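Local coordinates for protein, Family 18 Chitinase (PDB 3SIM) that probably hydrolyses the beta-1,4 linkages of chitin, as a plant glycoside hydrolase of family 18 built on a TIM barrel, at residues 37-42 / 85-90; 54-59 / 111-116; 226-231 / 235-240; 201-206 / 215-220. One frame throughout, in Å; residues are numbered along the deposited sequence.

Overall arrangement
All four contacts belong to one TIM barrel, and all are buried, yet their chemistry follows their place in it. Contacts 1 and 2 lie on the opposite side of the chain's centre from contacts 3 and 4. Contact 1 joins loops that follow two barrel strands, and contact 2 sets the chain leaving strand 53-54 against helix 99-116; both are purely apolar across the interface, and Phe55 of contact 2 packs on Val37 and Val87 of contact 1. Contacts 3 and 4 share neighbouring beta-alpha units, meeting where Val230 and Ala238 touch Phe219 and Ile217. There, apolar packing is supplemented by bridging waters, with a tyrosine hydroxyl joining in at contact 4.

Contact 1 (37-42 / 85-90); sequences VDYTAS and ASVGSN
Two loops that follow strands of the TIM barrel meet here: Val37 and Tyr39, where strand 28-37 runs out, close on Val87 of a short beta hairpin beyond strand 76-83. The hairpin turns through a type II' beta turn from Val87 to Asn90, with Gly88 at the positive-phi corner. Its two end residues bond through both backbone groups, Val87 N to Asn90 O and Asn90 N to Val87 O, each at 2.9 Å. Val87 thus sits at the base of a tight, self-supported turn and directs its methyl groups at the other loop.

Each methyl has its own partner. CG2 of Val87 meets CG2 of Val37 tip to tip at 3.9 Å, while CG1 of Val87 approaches the Tyr39 ring obliquely. The first torsion of Val87, 104°, lies between staggered positions and leaves one methyl facing Val37 and the other Tyr39. With the ring of Tyr39 opposite the carbonyl carbon (chi1 -90°), CD1 lies on the valine side, and the hydroxyl at the far end bonds to the backbone N of Gln93 and NE2 of Gln95.

Between the two contacting residues, Asp38 is the centre of an inverse gamma turn and its carboxylate looks the other way, bonded to Tyr126 OH and Trp102 NE1. Tyr126 belongs to the DGIDIDYE sequence characteristic of family 18. The loop therefore has an apolar side for the hairpin and a polar side for the barrel mouth. On the apolar side, CD1 of Tyr39 stands 4.1 Å from CG1 of Val87.

Contact 2 (54-59 / 111-116); sequences VFWDSS and TRIIQR
Val54 and Ile113 mark the closest backbone approach, their CA atoms 8.2 Å apart, where an irregular segment passes the last turns of helix 99-116. That helix belongs to the outer layer of the TIM barrel, between strands 76-83 and 121-125, and its backbone is regular here, with Arg116 N bonded to Arg112 O. The facing segment has just left strand 53-54, which pairs antiparallel with barrel strand 28-37. The separation leaves room for one layer of side chains, and no hydrogen bond crosses it.

The side chains of Val54 and Ile113 slide past each other in opposite directions. CG2 of Val54 lies alongside the end of the isoleucine chain, 3.9 Å from CD1 and slightly farther from CG1. With CG1 of Val54 opposite its backbone N (chi1 164°), the two methyls part company: CG2 serves the helix and CG1 turns back to Trp56 of its own segment.

The indole is the second element of the contact, and it offers the helix an edge. CG2 of Ile113 comes close to the ring plane at CH2, a loose 4.4 Å away. Tyr117, just beyond the helix segment, makes an edge-to-face contact with the same indole, while Trp56 NE1 bonds to Leu61 O and so restrains its rotation. Over the centre of one indole face lies CG1 of Val54, a CH-pi contact with the methyl carbon 3.7 Å above the ring plane.

Contact 3 (226-231 / 235-240); sequences GGLPVD and FDAATS
The carbonyl oxygen of Val230 accepts a hydrogen bond from a water 2.8 Å away, and this water in turn takes the N-H of Phe235, its oxygen 2.9 Å from Phe235 N. The water bridges residues five apart at the weakly bonded start of helix 230-243. Farther along, the helix is regular: Phe235 O receives the backbone N of Thr239 at 3.0 Å, and the hydroxyl OG1 of Thr239 also lies within bonding distance of that oxygen.

Beside the water bridge, the side chains of Val230 and Phe235 run side by side in the same direction. With the ring of Phe235 opposite its carbonyl carbon and next to its own N (chi1 -68°), the phenyl leans back toward the start of the helix. Its CD2 comes to 3.6 Å from Val230 O, approaching that oxygen obliquely, and CE2 rests 4.0 Å from CG1 of Val230. The oxygen thus takes a hydrogen bond from the water and has ring carbons CD2 and CE2 packed near it. Two residues before Val230, in the loop, Leu228 brings CD1 to CB of Ala237 at 4.3 Å, a lighter contact that lays the incoming loop against the helix flank.

Neighbouring helices continue both patches: Phe272 of helix 264-274 meets the Phe235 ring, and Phe199 of helix 196-209 touches Leu228 and Ala237. The contact packs the loop after strand 215-220 on helix 230-243, within the beta-alpha-beta unit of strand 215-220, helix 230-243 and strand 250-253, the repeating element of the TIM barrel.

Contact 4 (201-206 / 215-220); sequences GYYNNA and VLISFS
The ring of Tyr203 turns an edge to the strand, and in its plane at that edge lies Val215 O, 3.4 Å from CE2. Ile217 comes to the same ring obliquely, its CG2 3.7 Å from CD2, the two side chains crossing at about a right angle. The phenol oxygen is also close to the strand carbonyl, Tyr203 OH standing 3.2 Å from Val215 O. A water lies within reach too, 3.1 Å from Tyr203 OH, and it accepts the N-H of Val215. The N-H of Val215 is thus satisfied by water, with the tyrosine hydroxyl close to both that water and Val215 O.

Helix 196-209 and strand 215-220 are successive elements of a beta-alpha-beta unit of the TIM barrel, which begins with strand 182-184. Their short segments run nearly antiparallel at 153°, with axes 9.6 Å apart.

Tyr203 spans the gap because its ring extends opposite the backbone N (chi1 178°), which carries the hydroxyl to the backbone of Val215. Ile217 also packs on Ala238 and Leu241 of helix 230-243, so it serves two helices. One turn after Tyr203, Ala206 supplies CB to the valine, 4.4 Å from CG1 of Val215.

Contact 1 (37-42 / 85-90)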
loop_
_atom_site.group_PDB
_atom_site.type_symbol
_atom_site.label_atom_id
_atom_site.label_comp_id
_atom_site.label_asym_id
_atom_site.label_seq_id
_atom_site.Cartn_x
_atom_site.Cartn_y
_atom_site.Cartn_z
ATOM N N VAL A 37 4.905 -6.865 9.752
ATOM C CA VAL A 37 5.206 -5.973 10.852
ATOM C C VAL A 37 6.416 -6.432 11.683
ATOM O O VAL A 37 6.507 -7.567 12.027
ATOM C CB VAL A 37 3.987 -5.777 11.814
ATOM C CG1 VAL A 37 4.175 -4.611 12.680
ATOM C CG2 VAL A 37 2.702 -5.640 11.114
ATOM N N ASP A 38 7.286 -5.513 12.035
ATOM C CA ASP A 38 8.402 -5.790 12.921
ATOM C C ASP A 38 8.042 -5.680 14.417
ATOM O O ASP A 38 8.602 -4.899 15.136
ATOM C CB ASP A 38 9.662 -5.003 12.559
ATOM C CG ASP A 38 9.485 -3.473 12.601
ATOM O OD1 ASP A 38 8.411 -2.961 12.371
ATOM O OD2 ASP A 38 10.449 -2.845 12.924
ATOM N N TYR A 39 7.081 -6.500 14.805
ATOM C CA TYR A 39 6.576 -6.650 16.142
ATOM C C TYR A 39 6.396 -8.132 16.413
ATOM O O TYR A 39 6.218 -8.894 15.512
ATOM C CB TYR A 39 5.251 -5.904 16.332
ATOM C CG TYR A 39 5.315 -4.441 16.793
ATOM C CD1 TYR A 39 4.729 -4.033 17.985
ATOM C CD2 TYR A 39 5.950 -3.470 16.030
ATOM C CE1 TYR A 39 4.794 -2.728 18.381
ATOM C CE2 TYR A 39 6.012 -2.175 16.429
ATOM C CZ TYR A 39 5.433 -1.798 17.607
ATOM O OH TYR A 39 5.479 -0.519 17.979
ATOM N N THR A 40 6.410 -8.463 17.679
ATOM C CA THR A 40 6.262 -9.821 18.142
ATOM C C THR A 40 4.912 -10.412 17.765
ATOM O O THR A 40 3.961 -9.740 17.722
ATOM C CB THR A 40 6.531 -10.000 19.695
ATOM O OG1 THR A 40 5.630 -9.208 20.452
ATOM C CG2 THR A 40 7.997 -9.707 20.074
ATOM N N ALA A 41 4.891 -11.685 17.448
ATOM C CA ALA A 41 3.705 -12.364 16.928
ATOM C C ALA A 41 2.526 -12.443 17.898
ATOM O O ALA A 41 1.397 -12.479 17.527
ATOM C CB ALA A 41 4.044 -13.720 16.376
ATOM N N SER A 42 2.842 -12.503 19.151
ATOM C CA SER A 42 1.821 -12.704 20.117
ATOM C C SER A 42 1.851 -11.610 21.171
ATOM O O SER A 42 2.846 -11.014 21.397
ATOM C CB SER A 42 1.927 -14.117 20.709
ATOM O OG SER A 42 1.328 -15.127 19.925
ATOM N N ALA A 85 -1.629 0.369 10.778
ATOM C CA ALA A 85 -2.011 1.062 11.989
ATOM C C ALA A 85 -1.808 0.370 13.325
ATOM O O ALA A 85 -1.336 0.975 14.204
ATOM C CB ALA A 85 -3.418 1.581 11.921
ATOM N N SER A 86 -2.203 -0.879 13.420
ATOM C CA SER A 86 -2.286 -1.639 14.646
ATOM C C SER A 86 -1.877 -3.084 14.471
ATOM O O SER A 86 -2.053 -3.664 13.463
ATOM C CB SER A 86 -3.703 -1.650 15.167
ATOM O OG SER A 86 -4.002 -0.549 15.971
ATOM N N VAL A 87 -1.391 -3.644 15.536
ATOM C CA VAL A 87 -1.155 -5.032 15.659
ATOM C C VAL A 87 -1.828 -5.529 16.986
ATOM O O VAL A 87 -1.508 -5.132 18.074
ATOM C CB VAL A 87 0.377 -5.172 15.483
ATOM C CG1 VAL A 87 1.081 -5.390 16.687
ATOM C CG2 VAL A 87 0.739 -6.046 14.406
ATOM N N GLY A 88 -2.779 -6.414 16.844
ATOM C CA GLY A 88 -3.659 -6.706 17.940
ATOM C C GLY A 88 -4.338 -5.429 18.308
ATOM O O GLY A 88 -4.926 -4.814 17.481
ATOM N N SER A 89 -4.244 -5.033 19.555
ATOM C CA SER A 89 -4.743 -3.769 19.996
ATOM C C SER A 89 -3.656 -2.709 20.166
ATOM O O SER A 89 -3.936 -1.641 20.583
ATOM C CB SER A 89 -5.663 -3.937 21.233
ATOM O OG SER A 89 -5.001 -4.163 22.439
ATOM N N ASN A 90 -2.422 -3.044 19.868
ATOM C CA ASN A 90 -1.314 -2.144 20.080
ATOM C C ASN A 90 -1.007 -1.278 18.842
ATOM O O ASN A 90 -0.935 -1.768 17.755
ATOM C CB ASN A 90 -0.052 -2.884 20.520
ATOM C CG ASN A 90 -0.242 -3.767 21.773
ATOM O OD1 ASN A 90 -0.048 -3.334 22.894
ATOM N ND2 ASN A 90 -0.591 -4.996 21.552
#

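Contact 2 (54-59 / 111-116)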
loop_
_atom_site.group_PDB
_atom_site.type_symbol
_atom_site.label_atom_id
_atom_site.label_comp_id
_atom_site.label_asym_id
_atom_site.label_seq_id
_atom_site.Cartn_x
_atom_site.Cartn_y
_atom_site.Cartn_z
ATOM N N VAL A 54 4.862 -12.096 9.724
ATOM C CA VAL A 54 3.741 -12.138 8.821
ATOM C C VAL A 54 2.382 -12.021 9.559
ATOM O O VAL A 54 2.094 -12.853 10.298
ATOM C CB VAL A 54 3.792 -13.419 7.964
ATOM C CG1 VAL A 54 2.496 -13.702 7.289
ATOM C CG2 VAL A 54 4.899 -13.366 6.965
ATOM N N PHE A 55 1.606 -10.967 9.365
ATOM C CA PHE A 55 0.330 -10.816 10.079
ATOM C C PHE A 55 -0.959 -11.091 9.307
ATOM O O PHE A 55 -2.012 -11.080 9.838
ATOM C CB PHE A 55 0.284 -9.520 10.866
ATOM C CG PHE A 55 1.169 -9.504 12.073
ATOM C CD1 PHE A 55 2.467 -9.164 11.959
ATOM C CD2 PHE A 55 0.705 -9.831 13.319
ATOM C CE1 PHE A 55 3.273 -9.168 13.019
ATOM C CE2 PHE A 55 1.518 -9.806 14.395
ATOM C CZ PHE A 55 2.804 -9.491 14.247
ATOM N N TRP A 56 -0.821 -11.302 8.012
ATOM C CA TRP A 56 -1.892 -11.881 7.233
ATOM C C TRP A 56 -1.914 -13.374 7.396
ATOM O O TRP A 56 -0.989 -13.940 7.912
ATOM C CB TRP A 56 -1.874 -11.527 5.735
ATOM C CG TRP A 56 -0.818 -12.137 4.929
ATOM C CD1 TRP A 56 -0.900 -13.253 4.193
ATOM C CD2 TRP A 56 0.488 -11.664 4.778
ATOM N NE1 TRP A 56 0.270 -13.522 3.597
ATOM C CE2 TRP A 56 1.151 -12.548 3.929
ATOM C CE3 TRP A 56 1.173 -10.554 5.256
ATOM C CZ2 TRP A 56 2.445 -12.366 3.567
ATOM C CZ3 TRP A 56 2.436 -10.387 4.903
ATOM C CH2 TRP A 56 3.077 -11.284 4.075
ATOM N N ASP A 57 -2.985 -13.963 6.926
ATOM C CA ASP A 57 -3.228 -15.396 7.058
ATOM C C ASP A 57 -2.655 -16.215 5.871
ATOM O O ASP A 57 -3.240 -16.307 4.829
ATOM C CB ASP A 57 -4.730 -15.643 7.344
ATOM C CG ASP A 57 -5.078 -17.120 7.635
ATOM O OD1 ASP A 57 -4.310 -17.990 7.421
ATOM O OD2 ASP A 57 -6.158 -17.355 8.047
ATOM N N SER A 58 -1.516 -16.824 6.126
ATOM C CA SER A 58 -0.802 -17.613 5.147
ATOM C C SER A 58 -1.553 -18.839 4.653
ATOM O O SER A 58 -1.334 -19.276 3.614
ATOM C CB SER A 58 0.613 -17.971 5.569
ATOM O OG SER A 58 0.701 -18.862 6.606
ATOM N N SER A 59 -2.474 -19.341 5.431
ATOM C CA SER A 59 -3.281 -20.414 4.958
ATOM C C SER A 59 -4.319 -20.065 3.888
ATOM O O SER A 59 -4.830 -20.891 3.230
ATOM C CB SER A 59 -3.854 -21.199 6.084
ATOM O OG SER A 59 -5.074 -20.703 6.389
ATOM N N THR A 111 13.774 -10.361 2.809
ATOM C CA THR A 111 14.310 -11.140 1.716
ATOM C C THR A 111 13.783 -12.572 1.797
ATOM O O THR A 111 13.253 -13.047 0.880
ATOM C CB THR A 111 15.860 -11.166 1.616
ATOM O OG1 THR A 111 16.359 -9.928 1.179
ATOM C CG2 THR A 111 16.288 -12.234 0.613
ATOM N N ARG A 112 13.818 -13.154 2.979
ATOM C CA ARG A 112 13.197 -14.457 3.213
ATOM C C ARG A 112 11.686 -14.498 2.913
ATOM O O ARG A 112 11.244 -15.349 2.237
ATOM C CB ARG A 112 13.424 -14.959 4.663
ATOM C CG ARG A 112 12.770 -16.298 4.950
ATOM C CD ARG A 112 12.753 -16.753 6.410
ATOM N NE ARG A 112 11.970 -17.942 6.544
ATOM C CZ ARG A 112 10.681 -17.950 6.750
ATOM N NH1 ARG A 112 10.058 -16.814 6.897
ATOM N NH2 ARG A 112 10.024 -19.058 6.806
ATOM N N ILE A 113 10.927 -13.544 3.410
ATOM C CA ILE A 113 9.505 -13.500 3.150
ATOM C C ILE A 113 9.188 -13.311 1.643
ATOM O O ILE A 113 8.374 -13.993 1.109
ATOM C CB ILE A 113 8.764 -12.422 4.042
ATOM C CG1 ILE A 113 8.656 -12.848 5.513
ATOM C CG2 ILE A 113 7.363 -12.119 3.558
ATOM C CD1 ILE A 113 8.460 -11.784 6.453
ATOM N N ILE A 114 9.870 -12.383 1.012
ATOM C CA ILE A 114 9.651 -12.059 -0.366
ATOM C C ILE A 114 9.949 -13.253 -1.275
ATOM O O ILE A 114 9.140 -13.572 -2.054
ATOM C CB ILE A 114 10.473 -10.814 -0.803
ATOM C CG1 ILE A 114 9.907 -9.543 -0.167
ATOM C CG2 ILE A 114 10.548 -10.733 -2.289
ATOM C CD1 ILE A 114 10.785 -8.394 -0.230
ATOM N N GLN A 115 11.085 -13.911 -1.083
ATOM C CA GLN A 115 11.441 -15.124 -1.841
ATOM C C GLN A 115 10.462 -16.273 -1.588
ATOM O O GLN A 115 10.005 -16.873 -2.462
ATOM C CB GLN A 115 12.904 -15.564 -1.604
ATOM C CG GLN A 115 13.961 -14.537 -1.981
ATOM C CD GLN A 115 15.394 -14.946 -1.637
ATOM O OE1 GLN A 115 15.629 -15.678 -0.732
ATOM N NE2 GLN A 115 16.318 -14.456 -2.370
ATOM N N ARG A 116 10.129 -16.501 -0.338
ATOM C CA ARG A 116 9.207 -17.546 0.032
ATOM C C ARG A 116 7.796 -17.397 -0.543
ATOM O O ARG A 116 7.271 -18.352 -0.974
ATOM C CB ARG A 116 9.153 -17.786 1.545
ATOM C CG ARG A 116 8.575 -19.131 1.923
ATOM C CD ARG A 116 8.609 -19.386 3.426
ATOM N NE ARG A 116 7.371 -19.056 4.097
ATOM C CZ ARG A 116 6.287 -19.792 4.033
ATOM N NH1 ARG A 116 5.238 -19.474 4.673
ATOM N NH2 ARG A 116 6.289 -20.886 3.345
#

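Contact 3 (226-231 / 235-240)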
loop_
_atom_site.group_PDB
_atom_site.type_symbol
_atom_site.label_atom_id
_atom_site.label_comp_id
_atom_site.label_asym_id
_atom_site.label_seq_id
_atom_site.Cartn_x
_atom_site.Cartn_y
_atom_site.Cartn_z
ATOM N N GLY A 226 -15.093 8.182 5.031
ATOM C CA GLY A 226 -13.850 8.898 4.778
ATOM C C GLY A 226 -13.729 9.413 3.349
ATOM O O GLY A 226 -13.991 8.707 2.442
ATOM N N GLY A 227 -13.341 10.654 3.204
ATOM C CA GLY A 227 -13.066 11.270 1.925
ATOM C C GLY A 227 -14.242 11.436 0.977
ATOM O O GLY A 227 -15.341 11.388 1.400
ATOM N N LEU A 228 -13.981 11.534 -0.297
ATOM C CA LEU A 228 -14.981 11.604 -1.336
ATOM C C LEU A 228 -15.385 10.165 -1.734
ATOM O O LEU A 228 -14.676 9.480 -2.366
ATOM C CB LEU A 228 -14.392 12.311 -2.530
ATOM C CG LEU A 228 -15.203 12.996 -3.608
ATOM C CD1 LEU A 228 -14.758 12.758 -5.014
ATOM C CD2 LEU A 228 -16.722 12.911 -3.422
ATOM N N PRO A 229 -16.568 9.763 -1.366
ATOM C CA PRO A 229 -17.021 8.402 -1.578
ATOM C C PRO A 229 -17.083 7.982 -3.026
ATOM O O PRO A 229 -17.415 8.733 -3.904
ATOM C CB PRO A 229 -18.398 8.396 -0.945
ATOM C CG PRO A 229 -18.427 9.617 -0.064
ATOM C CD PRO A 229 -17.627 10.583 -0.793
ATOM N N VAL A 230 -16.813 6.704 -3.188
ATOM C CA VAL A 230 -16.573 6.080 -4.459
ATOM C C VAL A 230 -17.712 6.283 -5.387
ATOM O O VAL A 230 -17.522 6.389 -6.525
ATOM C CB VAL A 230 -16.589 4.558 -4.455
ATOM C CG1 VAL A 230 -15.715 4.015 -5.530
ATOM C CG2 VAL A 230 -16.517 3.916 -3.078
ATOM N N ASP A 231 -18.904 6.257 -4.867
ATOM C CA ASP A 231 -20.051 6.406 -5.681
ATOM C C ASP A 231 -20.809 7.679 -5.482
ATOM O O ASP A 231 -21.942 7.764 -5.849
ATOM C CB ASP A 231 -20.956 5.192 -5.581
ATOM C CG ASP A 231 -21.494 4.936 -4.206
ATOM O OD1 ASP A 231 -21.477 5.748 -3.306
ATOM O OD2 ASP A 231 -21.997 3.882 -4.083
ATOM N N PHE A 235 -15.787 9.134 -9.207
ATOM C CA PHE A 235 -15.653 8.955 -10.646
ATOM C C PHE A 235 -15.687 10.235 -11.503
ATOM O O PHE A 235 -15.098 10.267 -12.505
ATOM C CB PHE A 235 -16.457 7.769 -11.210
ATOM C CG PHE A 235 -15.946 6.434 -10.777
ATOM C CD1 PHE A 235 -14.724 5.993 -11.211
ATOM C CD2 PHE A 235 -16.645 5.642 -9.900
ATOM C CE1 PHE A 235 -14.239 4.834 -10.830
ATOM C CE2 PHE A 235 -16.153 4.444 -9.512
ATOM C CZ PHE A 235 -14.930 4.049 -9.973
ATOM N N ASP A 236 -16.385 11.271 -11.056
ATOM C CA ASP A 236 -16.331 12.576 -11.693
ATOM C C ASP A 236 -14.961 13.255 -11.592
ATOM O O ASP A 236 -14.474 13.759 -12.526
ATOM C CB ASP A 236 -17.420 13.495 -11.164
ATOM C CG ASP A 236 -18.796 12.962 -11.451
ATOM O OD1 ASP A 236 -18.967 12.310 -12.456
ATOM O OD2 ASP A 236 -19.683 13.131 -10.658
ATOM N N ALA A 237 -14.393 13.229 -10.411
ATOM C CA ALA A 237 -13.048 13.680 -10.172
ATOM C C ALA A 237 -12.035 12.828 -10.972
ATOM O O ALA A 237 -11.168 13.336 -11.576
ATOM C CB ALA A 237 -12.762 13.639 -8.727
ATOM N N ALA A 238 -12.225 11.536 -10.983
ATOM C CA ALA A 238 -11.337 10.640 -11.684
ATOM C C ALA A 238 -11.376 10.925 -13.194
ATOM O O ALA A 238 -10.387 10.907 -13.838
ATOM C CB ALA A 238 -11.634 9.275 -11.416
ATOM N N THR A 239 -12.563 11.226 -13.673
ATOM C CA THR A 239 -12.760 11.587 -15.056
ATOM C C THR A 239 -12.023 12.880 -15.481
ATOM O O THR A 239 -11.396 12.864 -16.457
ATOM C CB THR A 239 -14.255 11.608 -15.464
ATOM O OG1 THR A 239 -14.782 10.315 -15.422
ATOM C CG2 THR A 239 -14.458 12.158 -16.854
ATOM N N SER A 240 -12.063 13.921 -14.660
ATOM C CA SER A 240 -11.317 15.134 -14.908
ATOM C C SER A 240 -9.806 14.855 -14.932
ATOM O O SER A 240 -9.125 15.323 -15.812
ATOM C CB SER A 240 -11.594 16.204 -13.871
ATOM O OG SER A 240 -12.896 16.641 -13.903
HETATM O O HOH W 1 -18.442 8.333 -8.292
#

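Contact 4 (201-206 / 215-220)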
loop_
_atom_site.group_PDB
_atom_site.type_symbol
_atom_site.label_atom_id
_atom_site.label_comp_id
_atom_site.label_asym_id
_atom_site.label_seq_id
_atom_site.Cartn_x
_atom_site.Cartn_y
_atom_site.Cartn_z
ATOM N N GLY A 201 -8.492 19.664 -5.670
ATOM C CA GLY A 201 -7.532 20.496 -4.973
ATOM C C GLY A 201 -6.545 19.689 -4.114
ATOM O O GLY A 201 -5.377 19.944 -4.107
ATOM N N TYR A 202 -7.054 18.681 -3.446
ATOM C CA TYR A 202 -6.199 17.783 -2.663
ATOM C C TYR A 202 -5.222 17.000 -3.551
ATOM O O TYR A 202 -4.107 16.875 -3.213
ATOM C CB TYR A 202 -6.969 16.859 -1.706
ATOM C CG TYR A 202 -7.768 17.542 -0.605
ATOM C CD1 TYR A 202 -7.337 18.720 -0.009
ATOM C CD2 TYR A 202 -8.965 17.028 -0.197
ATOM C CE1 TYR A 202 -8.076 19.340 0.952
ATOM C CE2 TYR A 202 -9.700 17.640 0.754
ATOM C CZ TYR A 202 -9.254 18.786 1.331
ATOM O OH TYR A 202 -10.002 19.345 2.279
ATOM N N TYR A 203 -5.699 16.507 -4.675
ATOM C CA TYR A 203 -4.868 15.817 -5.620
ATOM C C TYR A 203 -3.737 16.689 -6.164
ATOM O O TYR A 203 -2.625 16.286 -6.147
ATOM C CB TYR A 203 -5.636 15.216 -6.808
ATOM C CG TYR A 203 -4.650 14.578 -7.748
ATOM C CD1 TYR A 203 -4.082 15.263 -8.777
ATOM C CD2 TYR A 203 -4.176 13.326 -7.490
ATOM C CE1 TYR A 203 -3.121 14.689 -9.541
ATOM C CE2 TYR A 203 -3.245 12.740 -8.236
ATOM C CZ TYR A 203 -2.701 13.396 -9.267
ATOM O OH TYR A 203 -1.769 12.782 -10.000
ATOM N N ASN A 204 -4.050 17.880 -6.610
ATOM C CA ASN A 204 -3.039 18.779 -7.073
ATOM C C ASN A 204 -2.026 19.162 -5.959
ATOM O O ASN A 204 -0.890 19.282 -6.242
ATOM C CB ASN A 204 -3.598 19.959 -7.851
ATOM C CG ASN A 204 -4.318 19.546 -9.184
ATOM O OD1 ASN A 204 -3.804 18.945 -10.069
ATOM N ND2 ASN A 204 -5.478 19.974 -9.290
ATOM N N ASN A 205 -2.487 19.285 -4.728
ATOM C CA ASN A 205 -1.631 19.545 -3.591
ATOM C C ASN A 205 -0.615 18.377 -3.388
ATOM O O ASN A 205 0.533 18.621 -3.249
ATOM C CB ASN A 205 -2.411 19.701 -2.288
ATOM C CG ASN A 205 -3.236 21.001 -2.168
ATOM O OD1 ASN A 205 -3.012 21.982 -2.808
ATOM N ND2 ASN A 205 -4.161 20.973 -1.256
ATOM N N ALA A 206 -1.113 17.142 -3.436
ATOM C CA ALA A 206 -0.313 15.933 -3.327
ATOM C C ALA A 206 0.774 15.761 -4.434
ATOM O O ALA A 206 1.897 15.456 -4.126
ATOM C CB ALA A 206 -1.161 14.773 -3.289
ATOM N N VAL A 215 1.494 10.044 -8.319
ATOM C CA VAL A 215 0.474 9.861 -7.297
ATOM C C VAL A 215 -0.835 9.260 -7.852
ATOM O O VAL A 215 -1.535 9.861 -8.620
ATOM C CB VAL A 215 0.141 11.204 -6.569
ATOM C CG1 VAL A 215 -0.763 10.992 -5.410
ATOM C CG2 VAL A 215 1.363 11.969 -6.203
ATOM N N LEU A 216 -1.109 8.065 -7.387
ATOM C CA LEU A 216 -2.393 7.407 -7.486
ATOM C C LEU A 216 -3.506 8.025 -6.615
ATOM O O LEU A 216 -3.293 8.546 -5.559
ATOM C CB LEU A 216 -2.347 5.894 -7.243
ATOM C CG LEU A 216 -1.342 4.830 -7.717
ATOM C CD1 LEU A 216 -1.990 3.731 -8.419
ATOM C CD2 LEU A 216 -0.126 5.308 -8.467
ATOM N N ILE A 217 -4.687 8.014 -7.152
ATOM C CA ILE A 217 -5.895 8.266 -6.381
ATOM C C ILE A 217 -6.423 6.993 -5.692
ATOM O O ILE A 217 -6.029 5.941 -6.022
ATOM C CB ILE A 217 -6.959 9.029 -7.138
ATOM C CG1 ILE A 217 -7.519 8.189 -8.292
ATOM C CG2 ILE A 217 -6.474 10.415 -7.599
ATOM C CD1 ILE A 217 -8.648 8.820 -9.092
ATOM N N SER A 218 -7.334 7.150 -4.763
ATOM C CA SER A 218 -7.805 6.038 -3.955
ATOM C C SER A 218 -9.176 6.213 -3.297
ATOM O O SER A 218 -9.625 7.272 -3.123
ATOM C CB SER A 218 -6.752 5.696 -2.901
ATOM O OG SER A 218 -6.635 6.667 -1.970
ATOM N N PHE A 219 -9.764 5.113 -2.910
ATOM C CA PHE A 219 -10.946 5.050 -2.072
ATOM C C PHE A 219 -10.962 3.810 -1.139
ATOM O O PHE A 219 -10.305 2.862 -1.387
ATOM C CB PHE A 219 -12.244 5.140 -2.882
ATOM C CG PHE A 219 -12.461 4.015 -3.871
ATOM C CD1 PHE A 219 -13.017 2.836 -3.498
ATOM C CD2 PHE A 219 -12.144 4.184 -5.201
ATOM C CE1 PHE A 219 -13.228 1.828 -4.441
ATOM C CE2 PHE A 219 -12.356 3.176 -6.122
ATOM C CZ PHE A 219 -12.883 2.014 -5.740
ATOM N N SER A 220 -11.791 3.880 -0.124
ATOM C CA SER A 220 -12.060 2.809 0.819
ATOM C C SER A 220 -13.446 2.212 0.611
ATOM O O SER A 220 -14.361 2.884 0.286
ATOM C CB SER A 220 -11.905 3.266 2.268
ATOM O OG SER A 220 -12.518 2.448 3.204
HETATM O O HOH W 2 1.347 12.610 -9.725
#